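Local coordinates for IroE protein (Escherichia coli, PDB 2GZS), which hydrolyses the trilactone ring of enterobactin and its glucosylated forms, preferring the iron-free siderophores and releasing mainly linearized trimers, at residues A[159-170]-A[194-202]. Sequence-based numbering, arbitrary orientation.
Sequences WLSSSYFRSYYS and FCTKHLAIM
Trp159 lies with its indole between Phe194 on one face and Leu199 on the other. Phe194 CD1 sits over the six-membered ring, close to its centre, the two aromatic planes inclined at 36°, while Leu199 CB makes a CH-pi contact with the five-membered ring, 4.1 Å from its centroid. At the indole edge, NE1 donates an almost straight bond to Lys197 O (3.0 Å), which it meets from above the carbonyl plane. Phe194 in turn presents its ring edge to two carbonyls at the end of helix 150-161, with CE1 3.3 Å from Trp159 O. The Tyr168 ring has Trp159 CA over one face and His198 O at its edge; its hydroxyl donates to Phe165 O. Past this ring runs Lys197, its CD 3.6 Å from Tyr168 OH, and a bend at chi3 (-109°) brings NZ to Trp159 O and Ser162 O, both at 2.7 Å. A water accepts from NZ and donates to Leu160 O. Beyond the lysine, strands 167-170 and 198-202 pair in parallel, from His198 N bonded to Arg166 O through to Met202 N bonded to Ser170 O; Ala200 CB packs against Tyr169 CD1 at 3.6 Å. These are neighbouring strands of the alpha/beta-hydrolase sheet, joined through helix 179-187 in a beta-alpha-beta crossover. A leucine in place of Trp159 would probably leave Lys197 O without its indole donor and open a gap between Phe194 and Leu199. With three oxygen partners, the buried lysine is likely to remain charged, and its ammonium would be favoured by the partial negative charge of the carbonyls at and just past the end of the helix.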
ATOM      1  N   TRP A 159       5.833   0.300  -7.954  1.00 10.42           N
ATOM      2  CA  TRP A 159       6.759   1.430  -8.154  1.00  9.71           C
ATOM      3  C   TRP A 159       7.520   1.253  -9.463  1.00  9.56           C
ATOM      4  O   TRP A 159       7.825   2.166 -10.231  1.00 11.79           O
ATOM      5  CB  TRP A 159       7.767   1.458  -6.963  1.00  9.26           C
ATOM      6  CG  TRP A 159       8.733   2.617  -7.066  1.00 11.80           C
ATOM      7  CD1 TRP A 159       8.539   3.920  -6.638  1.00 11.42           C
ATOM      8  CD2 TRP A 159      10.045   2.605  -7.624  1.00 11.40           C
ATOM      9  NE1 TRP A 159       9.650   4.670  -6.914  1.00 13.21           N
ATOM     10  CE2 TRP A 159      10.614   3.874  -7.530  1.00 10.12           C
ATOM     11  CE3 TRP A 159      10.795   1.583  -8.213  1.00 11.16           C
ATOM     12  CZ2 TRP A 159      11.893   4.196  -7.986  1.00 14.18           C
ATOM     13  CZ3 TRP A 159      12.071   1.882  -8.671  1.00 10.39           C
ATOM     14  CH2 TRP A 159      12.608   3.147  -8.559  1.00 11.79           C
ATOM     15  N   LEU A 160       7.850   0.005  -9.825  1.00 10.01           N
ATOM     16  CA  LEU A 160       8.561  -0.290 -11.097  1.00 11.92           C
ATOM     17  C   LEU A 160       7.673  -0.079 -12.297  1.00 14.69           C
ATOM     18  O   LEU A 160       8.185   0.306 -13.352  1.00 17.24           O
ATOM     19  CB  LEU A 160       9.061  -1.751 -11.128  1.00 14.16           C
ATOM     20  CG  LEU A 160      10.298  -2.002 -10.268  1.00 14.75           C
ATOM     21  CD1 LEU A 160      10.491  -3.510 -10.056  1.00 17.75           C
ATOM     22  CD2 LEU A 160      11.511  -1.346 -10.942  1.00 16.10           C
ATOM     23  N   SER A 161       6.380  -0.354 -12.187  1.00 12.66           N
ATOM     24  CA  SER A 161       5.572  -0.436 -13.419  1.00 16.60           C
ATOM     25  C   SER A 161       4.501   0.635 -13.530  1.00 15.77           C
ATOM     26  O   SER A 161       3.978   0.914 -14.627  1.00 22.14           O
ATOM     27  CB  SER A 161       4.947  -1.827 -13.479  1.00 20.68           C
ATOM     28  OG  SER A 161       5.873  -2.883 -13.183  1.00 37.31           O
ATOM     29  N   SER A 162       4.111   1.305 -12.487  1.00 15.37           N
ATOM     30  CA  SER A 162       2.868   2.105 -12.493  1.00 17.28           C
ATOM     31  C   SER A 162       3.180   3.553 -12.842  1.00 15.68           C
ATOM     32  O   SER A 162       4.242   4.037 -12.464  1.00 18.19           O
ATOM     33  CB  SER A 162       2.226   2.057 -11.087  1.00 13.02           C
ATOM     34  OG  SER A 162       1.021   2.863 -11.078  1.00 15.39           O
ATOM     35  N   SER A 163       2.247   4.239 -13.496  1.00 15.77           N
ATOM     36  CA  SER A 163       2.308   5.709 -13.528  1.00 17.40           C
ATOM     37  C   SER A 163       1.165   6.304 -12.725  1.00 19.12           C
ATOM     38  O   SER A 163       0.885   7.529 -12.765  1.00 22.40           O
ATOM     39  CB  SER A 163       2.253   6.263 -14.961  1.00 18.03           C
ATOM     40  OG  SER A 163       1.103   5.678 -15.579  1.00 33.54           O
ATOM     41  N   TYR A 164       0.430   5.514 -11.978  1.00 14.08           N
ATOM     42  CA  TYR A 164      -0.814   5.985 -11.372  1.00 14.82           C
ATOM     43  C   TYR A 164      -0.602   6.573  -9.992  1.00 15.20           C
ATOM     44  O   TYR A 164      -1.266   7.494  -9.545  1.00 17.57           O
ATOM     45  CB  TYR A 164      -1.820   4.813 -11.266  1.00 16.92           C
ATOM     46  CG  TYR A 164      -3.230   5.243 -10.939  1.00 20.35           C
ATOM     47  CD1 TYR A 164      -4.060   5.776 -11.943  1.00 21.10           C
ATOM     48  CD2 TYR A 164      -3.721   5.113  -9.651  1.00 17.07           C
ATOM     49  CE1 TYR A 164      -5.370   6.167 -11.644  1.00 20.15           C
ATOM     50  CE2 TYR A 164      -5.025   5.500  -9.397  1.00 17.39           C
ATOM     51  CZ  TYR A 164      -5.850   6.026 -10.366  1.00 24.24           C
ATOM     52  OH  TYR A 164      -7.118   6.385  -9.915  1.00 24.23           O
ATOM     53  N   PHE A 165       0.313   5.972  -9.208  1.00 12.33           N
ATOM     54  CA  PHE A 165       0.567   6.454  -7.878  1.00 15.78           C
ATOM     55  C   PHE A 165       1.791   7.347  -7.804  1.00 12.70           C
ATOM     56  O   PHE A 165       2.723   7.191  -8.589  1.00 12.95           O
ATOM     57  CB  PHE A 165       0.780   5.271  -6.877  1.00 12.52           C
ATOM     58  CG  PHE A 165      -0.408   4.357  -6.816  1.00 10.87           C
ATOM     59  CD1 PHE A 165      -1.519   4.610  -5.995  1.00 11.66           C
ATOM     60  CD2 PHE A 165      -0.429   3.223  -7.614  1.00 14.98           C
ATOM     61  CE1 PHE A 165      -2.582   3.740  -6.056  1.00 12.65           C
ATOM     62  CE2 PHE A 165      -1.518   2.391  -7.651  1.00 13.62           C
ATOM     63  CZ  PHE A 165      -2.610   2.613  -6.822  1.00 12.85           C
ATOM     64  N   ARG A 166       1.840   8.277  -6.840  1.00 13.70           N
ATOM     65  CA  ARG A 166       3.010   9.104  -6.655  1.00 12.17           C
ATOM     66  C   ARG A 166       3.836   8.689  -5.443  1.00 12.01           C
ATOM     67  O   ARG A 166       5.040   8.973  -5.406  1.00 15.49           O
ATOM     68  CB  ARG A 166       2.545  10.570  -6.507  1.00 18.77           C
ATOM     69  CG  ARG A 166       1.997  11.058  -7.864  1.00 22.72           C
ATOM     70  CD  ARG A 166       3.144  11.298  -8.841  1.00 37.21           C
ATOM     71  NE  ARG A 166       3.833  12.556  -8.573  1.00 58.62           N
ATOM     72  CZ  ARG A 166       3.678  13.688  -9.256  1.00 59.81           C
ATOM     73  NH1 ARG A 166       2.837  13.747 -10.275  1.00 51.58           N
ATOM     74  NH2 ARG A 166       4.361  14.766  -8.913  1.00 84.27           N
ATOM     75  N   SER A 167       3.210   8.080  -4.451  1.00 10.54           N
ATOM     76  CA  SER A 167       3.937   7.674  -3.261  1.00 11.97           C
ATOM     77  C   SER A 167       3.733   6.169  -3.014  1.00 10.48           C
ATOM     78  O   SER A 167       2.626   5.664  -3.115  1.00 12.11           O
ATOM     79  CB  SER A 167       3.464   8.466  -2.014  1.00 16.06           C
ATOM     80  OG  SER A 167       4.021   9.792  -2.177  1.00 17.20           O
ATOM     81  N   TYR A 168       4.869   5.520  -2.723  1.00  9.05           N
ATOM     82  CA  TYR A 168       4.826   4.036  -2.619  1.00  9.26           C
ATOM     83  C   TYR A 168       5.377   3.630  -1.249  1.00  9.24           C
ATOM     84  O   TYR A 168       6.616   3.862  -1.061  1.00 12.90           O
ATOM     85  CB  TYR A 168       5.655   3.459  -3.760  1.00  8.99           C
ATOM     86  CG  TYR A 168       5.033   3.685  -5.145  1.00 10.08           C
ATOM     87  CD1 TYR A 168       4.335   2.723  -5.812  1.00  8.32           C
ATOM     88  CD2 TYR A 168       5.200   4.966  -5.716  1.00  9.79           C
ATOM     89  CE1 TYR A 168       3.757   2.955  -7.064  1.00 10.47           C
ATOM     90  CE2 TYR A 168       4.649   5.221  -6.981  1.00  9.79           C
ATOM     91  CZ  TYR A 168       3.965   4.223  -7.622  1.00 13.00           C
ATOM     92  OH  TYR A 168       3.409   4.479  -8.877  1.00 13.44           O
ATOM     93  N   TYR A 169       4.609   3.072  -0.365  1.00  6.54           N
ATOM     94  CA  TYR A 169       5.072   2.718   0.974  1.00  7.91           C
ATOM     95  C   TYR A 169       5.103   1.166   1.062  1.00  8.38           C
ATOM     96  O   TYR A 169       4.094   0.483   1.122  1.00  8.79           O
ATOM     97  CB  TYR A 169       4.063   3.235   1.988  1.00  8.66           C
ATOM     98  CG  TYR A 169       3.926   4.744   2.078  1.00  9.43           C
ATOM     99  CD1 TYR A 169       4.749   5.443   2.954  1.00 11.96           C
ATOM    100  CD2 TYR A 169       2.984   5.413   1.298  1.00  9.59           C
ATOM    101  CE1 TYR A 169       4.669   6.834   3.074  1.00 12.52           C
ATOM    102  CE2 TYR A 169       2.883   6.792   1.438  1.00 12.66           C
ATOM    103  CZ  TYR A 169       3.705   7.454   2.310  1.00 11.76           C
ATOM    104  OH  TYR A 169       3.546   8.842   2.380  1.00 16.08           O
ATOM    105  N   SER A 170       6.344   0.692   1.017  1.00  8.90           N
ATOM    106  CA  SER A 170       6.585  -0.754   0.944  1.00  8.35           C
ATOM    107  C   SER A 170       7.029  -1.250   2.320  1.00  8.82           C
ATOM    108  O   SER A 170       8.185  -0.909   2.670  1.00  9.76           O
ATOM    109  CB  SER A 170       7.693  -1.041  -0.082  1.00  8.97           C
ATOM    110  OG  SER A 170       7.921  -2.455  -0.078  1.00  9.83           O
ATOM    111  N   PHE A 194      12.202   7.756 -12.765  1.00 14.36           N
ATOM    112  CA  PHE A 194      11.356   7.459 -11.618  1.00 14.75           C
ATOM    113  C   PHE A 194      11.320   8.601 -10.641  1.00 14.15           C
ATOM    114  O   PHE A 194      10.910   8.454  -9.475  1.00 15.14           O
ATOM    115  CB  PHE A 194      11.892   6.147 -10.937  1.00 12.98           C
ATOM    116  CG  PHE A 194      11.581   4.944 -11.830  1.00 11.35           C
ATOM    117  CD1 PHE A 194      10.575   4.047 -11.528  1.00 12.78           C
ATOM    118  CD2 PHE A 194      12.294   4.744 -13.007  1.00 13.11           C
ATOM    119  CE1 PHE A 194      10.251   2.998 -12.346  1.00 14.31           C
ATOM    120  CE2 PHE A 194      11.994   3.727 -13.874  1.00 13.64           C
ATOM    121  CZ  PHE A 194      10.963   2.836 -13.560  1.00 19.40           C
ATOM    122  N   CYS A 195      11.773   9.792 -11.108  1.00 12.98           N
ATOM    123  CA  CYS A 195      11.811  10.957 -10.224  1.00 14.39           C
ATOM    124  C   CYS A 195      10.457  11.398  -9.685  1.00 18.24           C
ATOM    125  O   CYS A 195      10.422  12.059  -8.635  1.00 20.86           O
ATOM    126  CB  CYS A 195      12.519  12.129 -10.904  1.00 21.63           C
ATOM    127  SG  CYS A 195      11.700  12.774 -12.391  1.00 24.24           S
ATOM    128  N   THR A 196       9.349  11.102 -10.333  1.00 13.57           N
ATOM    129  CA  THR A 196       8.065  11.531  -9.745  1.00 14.47           C
ATOM    130  C   THR A 196       7.418  10.485  -8.857  1.00 19.28           C
ATOM    131  O   THR A 196       6.250  10.571  -8.487  1.00 21.72           O
ATOM    132  CB  THR A 196       7.100  11.812 -10.907  1.00 18.15           C
ATOM    133  OG1 THR A 196       6.931  10.636 -11.718  1.00 26.42           O
ATOM    134  CG2 THR A 196       7.685  12.851 -11.849  1.00 19.53           C
ATOM    135  N   LYS A 197       8.103   9.412  -8.510  1.00 13.31           N
ATOM    136  CA  LYS A 197       7.575   8.301  -7.731  1.00 14.01           C
ATOM    137  C   LYS A 197       8.381   8.154  -6.435  1.00 15.57           C
ATOM    138  O   LYS A 197       9.491   7.618  -6.477  1.00 14.42           O
ATOM    139  CB  LYS A 197       7.622   6.956  -8.465  1.00 14.44           C
ATOM    140  CG  LYS A 197       6.723   6.990  -9.690  1.00 16.81           C
ATOM    141  CD  LYS A 197       6.475   5.621 -10.319  1.00 21.89           C
ATOM    142  CE  LYS A 197       7.124   5.362 -11.646  1.00 18.22           C
ATOM    143  NZ  LYS A 197       6.934   3.939 -12.113  1.00 18.19           N
ATOM    144  N   HIS A 198       7.820   8.668  -5.325  1.00 11.85           N
ATOM    145  CA  HIS A 198       8.471   8.598  -4.023  1.00 12.38           C
ATOM    146  C   HIS A 198       8.443   7.189  -3.462  1.00 12.59           C
ATOM    147  O   HIS A 198       7.362   6.590  -3.525  1.00 13.92           O
ATOM    148  CB  HIS A 198       7.683   9.469  -3.018  1.00 13.88           C
ATOM    149  CG  HIS A 198       8.053   9.288  -1.597  1.00 15.84           C
ATOM    150  ND1 HIS A 198       9.357   9.542  -1.147  1.00 23.92           N
ATOM    151  CD2 HIS A 198       7.314   8.932  -0.518  1.00 21.99           C
ATOM    152  CE1 HIS A 198       9.392   9.318   0.168  1.00 21.30           C
ATOM    153  NE2 HIS A 198       8.190   8.947   0.566  1.00 18.57           N
ATOM    154  N   LEU A 199       9.581   6.703  -2.978  1.00 11.58           N
ATOM    155  CA  LEU A 199       9.561   5.311  -2.495  1.00 11.07           C
ATOM    156  C   LEU A 199       9.942   5.333  -1.027  1.00  9.87           C
ATOM    157  O   LEU A 199      10.984   5.895  -0.673  1.00 13.30           O
ATOM    158  CB  LEU A 199      10.591   4.491  -3.283  1.00 13.81           C
ATOM    159  CG  LEU A 199      10.721   3.051  -2.780  1.00 11.40           C
ATOM    160  CD1 LEU A 199       9.416   2.289  -2.907  1.00 13.50           C
ATOM    161  CD2 LEU A 199      11.896   2.423  -3.572  1.00 16.52           C
ATOM    162  N   ALA A 200       9.143   4.759  -0.177  1.00 10.68           N
ATOM    163  CA  ALA A 200       9.391   4.694   1.259  1.00  8.95           C
ATOM    164  C   ALA A 200       9.489   3.213   1.626  1.00 11.44           C
ATOM    165  O   ALA A 200       8.472   2.511   1.614  1.00 13.07           O
ATOM    166  CB  ALA A 200       8.282   5.356   2.063  1.00 11.38           C
ATOM    167  N   ILE A 201      10.705   2.754   1.960  1.00 10.39           N
ATOM    168  CA  ILE A 201      10.858   1.378   2.426  1.00 11.93           C
ATOM    169  C   ILE A 201      10.783   1.350   3.948  1.00 10.59           C
ATOM    170  O   ILE A 201      11.398   2.225   4.586  1.00 13.70           O
ATOM    171  CB  ILE A 201      12.208   0.787   1.954  1.00 14.53           C
ATOM    172  CG1 ILE A 201      12.286   0.817   0.417  1.00 17.34           C
ATOM    173  CG2 ILE A 201      12.410  -0.605   2.502  1.00 15.45           C
ATOM    174  CD1 ILE A 201      13.638   0.339  -0.110  1.00 26.84           C
HETATM  175  N   MSE A 202       9.991   0.449   4.493  1.00  9.74           N
HETATM  176  CA  MSE A 202       9.663   0.443   5.891  1.00 10.45           C
HETATM  177  C   MSE A 202      10.029  -0.936   6.416  1.00 12.19           C
HETATM  178  O   MSE A 202       9.530  -1.931   5.892  1.00 10.55           O
HETATM  179  CB  MSE A 202       8.177   0.722   6.121  1.00 11.24           C
HETATM  180  CG  MSE A 202       7.650   1.951   5.300  1.00 12.91           C
HETATM  181 SE   MSE A 202       5.801   2.342   5.550  1.00 10.38          SE
HETATM  182  CE  MSE A 202       6.026   3.646   6.926  1.00 17.35           C
TER
HETATM  183  O   HOH W   1       7.349   2.865 -14.840  1.00 27.40           O